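Side-chain contact in cytokinesis protein 2 (PDB 4WPE), which mediates the cytoskeletal rearrangements of yeast cytokinesis, forming rings with the septins and then with the medial actin ring, and binds phospholipids, probably through its F-BAR domain: residues Pro18-Val23 and Met134-Lys139. Numbering follows the deposited sequence.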
ATOM      1  N   PRO A  18      28.299 -45.271  12.768  1.00 79.71           N
ATOM      2  CA  PRO A  18      28.377 -46.259  13.854  1.00 78.70           C
ATOM      3  C   PRO A  18      28.170 -45.654  15.243  1.00 82.47           C
ATOM      4  O   PRO A  18      28.212 -46.379  16.237  1.00 85.57           O
ATOM      5  CB  PRO A  18      29.796 -46.820  13.712  1.00 74.28           C
ATOM      6  CG  PRO A  18      30.568 -45.711  13.103  1.00 79.00           C
ATOM      7  CD  PRO A  18      29.619 -45.015  12.165  1.00 80.90           C
ATOM      8  N   ASN A  19      27.958 -44.343  15.307  1.00 90.48           N
ATOM      9  CA  ASN A  19      27.609 -43.688  16.563  1.00 98.29           C
ATOM     10  C   ASN A  19      26.309 -42.906  16.428  1.00 96.39           C
ATOM     11  O   ASN A  19      25.984 -42.071  17.276  1.00101.02           O
ATOM     12  CB  ASN A  19      28.737 -42.768  17.027  1.00104.14           C
ATOM     13  CG  ASN A  19      29.953 -43.535  17.510  1.00108.95           C
ATOM     14  OD1 ASN A  19      29.961 -44.080  18.614  1.00110.71           O
ATOM     15  ND2 ASN A  19      30.991 -43.579  16.683  1.00112.29           N
ATOM     16  N   ASP A  20      25.576 -43.188  15.353  1.00 90.15           N
ATOM     17  CA  ASP A  20      24.280 -42.572  15.086  1.00 89.35           C
ATOM     18  C   ASP A  20      24.387 -41.048  15.045  1.00 90.45           C
ATOM     19  O   ASP A  20      23.522 -40.337  15.558  1.00 92.10           O
ATOM     20  CB  ASP A  20      23.255 -43.016  16.136  1.00 91.46           C
ATOM     21  CG  ASP A  20      22.909 -44.497  16.028  1.00 86.16           C
ATOM     22  OD1 ASP A  20      23.173 -45.098  14.964  1.00 79.42           O
ATOM     23  OD2 ASP A  20      22.387 -45.066  17.013  1.00 79.35           O
ATOM     24  N   ASN A  21      25.459 -40.557  14.431  1.00 88.08           N
ATOM     25  CA  ASN A  21      25.660 -39.124  14.260  1.00 86.91           C
ATOM     26  C   ASN A  21      24.669 -38.548  13.263  1.00 79.93           C
ATOM     27  O   ASN A  21      24.032 -37.529  13.525  1.00 83.67           O
ATOM     28  CB  ASN A  21      27.086 -38.828  13.798  1.00 91.56           C
ATOM     29  CG  ASN A  21      28.130 -39.377  14.746  1.00 93.26           C
ATOM     30  OD1 ASN A  21      27.950 -39.361  15.963  1.00 93.59           O
ATOM     31  ND2 ASN A  21      29.231 -39.869  14.190  1.00 93.22           N
ATOM     32  N   GLY A  22      24.545 -39.217  12.119  1.00 71.28           N
ATOM     33  CA  GLY A  22      23.647 -38.797  11.059  1.00 66.16           C
ATOM     34  C   GLY A  22      22.206 -38.680  11.512  1.00 64.94           C
ATOM     35  O   GLY A  22      21.416 -37.947  10.919  1.00 68.41           O
ATOM     36  N   VAL A  23      21.868 -39.407  12.573  1.00 61.41           N
ATOM     37  CA  VAL A  23      20.536 -39.341  13.162  1.00 64.53           C
ATOM     38  C   VAL A  23      20.251 -37.948  13.718  1.00 70.95           C
ATOM     39  O   VAL A  23      19.288 -37.295  13.319  1.00 82.00           O
ATOM     40  CB  VAL A  23      20.370 -40.385  14.287  1.00 58.72           C
ATOM     41  CG1 VAL A  23      19.038 -40.202  15.001  1.00 56.35           C
ATOM     42  CG2 VAL A  23      20.490 -41.794  13.723  1.00 55.63           C
HETATM   43  N   MSE A 134      17.983 -46.181  22.436  1.00 66.89           N
HETATM   44  CA  MSE A 134      18.231 -46.470  23.837  1.00 70.32           C
HETATM   45  C   MSE A 134      18.239 -47.980  24.056  1.00 73.69           C
HETATM   46  O   MSE A 134      18.958 -48.487  24.923  1.00 62.07           O
HETATM   47  CB  MSE A 134      17.185 -45.797  24.707  1.00 70.53           C
HETATM   48  CG  MSE A 134      17.445 -44.321  24.974  1.00 78.82           C
HETATM   49 SE   MSE A 134      19.248 -43.982  25.636  1.00127.94          SE
HETATM   50  CE  MSE A 134      20.036 -43.262  24.007  1.00 54.24           C
ATOM     51  N   ASP A 135      17.445 -48.693  23.257  1.00 75.66           N
ATOM     52  CA  ASP A 135      17.383 -50.146  23.358  1.00 68.58           C
ATOM     53  C   ASP A 135      18.731 -50.769  22.997  1.00 65.88           C
ATOM     54  O   ASP A 135      19.102 -51.802  23.544  1.00 71.05           O
ATOM     55  CB  ASP A 135      16.278 -50.702  22.461  1.00 63.54           C
ATOM     56  CG  ASP A 135      16.014 -52.177  22.702  1.00 71.77           C
ATOM     57  OD1 ASP A 135      15.247 -52.499  23.636  1.00 73.40           O
ATOM     58  OD2 ASP A 135      16.573 -53.017  21.962  1.00 73.16           O
ATOM     59  N   LYS A 136      19.462 -50.138  22.081  1.00 61.55           N
ATOM     60  CA  LYS A 136      20.806 -50.594  21.743  1.00 59.94           C
ATOM     61  C   LYS A 136      21.775 -50.262  22.867  1.00 60.22           C
ATOM     62  O   LYS A 136      22.684 -51.035  23.168  1.00 70.39           O
ATOM     63  CB  LYS A 136      21.301 -49.962  20.442  1.00 67.59           C
ATOM     64  CG  LYS A 136      20.514 -50.339  19.203  1.00 68.97           C
ATOM     65  CD  LYS A 136      21.362 -50.172  17.947  1.00 68.16           C
ATOM     66  CE  LYS A 136      21.971 -48.782  17.859  1.00 67.92           C
ATOM     67  NZ  LYS A 136      22.910 -48.664  16.707  1.00 70.24           N
ATOM     68  N   PHE A 137      21.575 -49.100  23.480  1.00 55.66           N
ATOM     69  CA  PHE A 137      22.442 -48.633  24.555  1.00 54.36           C
ATOM     70  C   PHE A 137      22.325 -49.519  25.792  1.00 57.12           C
ATOM     71  O   PHE A 137      23.324 -50.053  26.279  1.00 59.34           O
ATOM     72  CB  PHE A 137      22.107 -47.185  24.913  1.00 47.76           C
ATOM     73  CG  PHE A 137      23.088 -46.552  25.859  1.00 58.25           C
ATOM     74  CD1 PHE A 137      24.293 -46.050  25.394  1.00 60.34           C
ATOM     75  CD2 PHE A 137      22.801 -46.451  27.211  1.00 66.95           C
ATOM     76  CE1 PHE A 137      25.199 -45.464  26.262  1.00 64.09           C
ATOM     77  CE2 PHE A 137      23.702 -45.866  28.085  1.00 69.69           C
ATOM     78  CZ  PHE A 137      24.901 -45.372  27.609  1.00 67.85           C
ATOM     79  N   ASN A 138      21.100 -49.669  26.290  1.00 54.88           N
ATOM     80  CA  ASN A 138      20.835 -50.470  27.480  1.00 55.37           C
ATOM     81  C   ASN A 138      21.303 -51.913  27.321  1.00 60.65           C
ATOM     82  O   ASN A 138      21.860 -52.502  28.248  1.00 54.94           O
ATOM     83  CB  ASN A 138      19.343 -50.447  27.820  1.00 50.26           C
ATOM     84  CG  ASN A 138      18.835 -49.049  28.105  1.00 62.04           C
ATOM     85  OD1 ASN A 138      17.809 -48.626  27.566  1.00 74.04           O
ATOM     86  ND2 ASN A 138      19.554 -48.318  28.950  1.00 57.95           N
ATOM     87  N   LYS A 139      21.076 -52.474  26.140  1.00 55.43           N
ATOM     88  CA  LYS A 139      21.470 -53.845  25.866  1.00 43.18           C
ATOM     89  C   LYS A 139      22.985 -53.975  25.756  1.00 53.17           C
ATOM     90  O   LYS A 139      23.556 -54.987  26.165  1.00 62.29           O
ATOM     91  CB  LYS A 139      20.792 -54.348  24.591  1.00 34.86           C
ATOM     92  CG  LYS A 139      19.495 -55.084  24.868  1.00 39.00           C
ATOM     93  CD  LYS A 139      18.534 -54.992  23.704  1.00 47.31           C
ATOM     94  CE  LYS A 139      17.175 -55.558  24.083  1.00 52.56           C
ATOM     95  NZ  LYS A 139      16.181 -55.393  22.985  1.00 61.55           N
TER
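Lys-136 NZ faces both carboxylate oxygens of Asp-20, unequally. Lys-136 NZ lies 3.6 Å from Asp-20 OD2 and 4.0 Å from Asp-20 OD1. This is a long salt bridge with no hydrogen bond, so the attraction is probably mostly electrostatic. The two side chains approach from opposite directions and together bridge an 11.0 Å gap between Asp-20 CA and Lys-136 CA. The lysine chain bends at chi3 (-53°), and Lys-136 CE comes within 3.8 Å of Asp-20 OD2. The ammonium group also makes a cation-pi contact with Trp-208, and Asp-20 touches that same residue. In the elongated helical bundle of the F-BAR domain, the pair spans from the N-cap of helix 21-35 to the long helix 76-162, at the surface and beside helix 170-259. Asp-20 holds that N-cap position, but its side chain makes no capping bond. In the same stretch of helix 76-162, Lys-139 NZ reaches back to form a shorter salt bridge of 2.6 Å to Asp-135 OD2, which accepts with its syn lone pair. Asp-135 OD2 is also hydrogen-bonded to Ser-204 OG on helix 170-259.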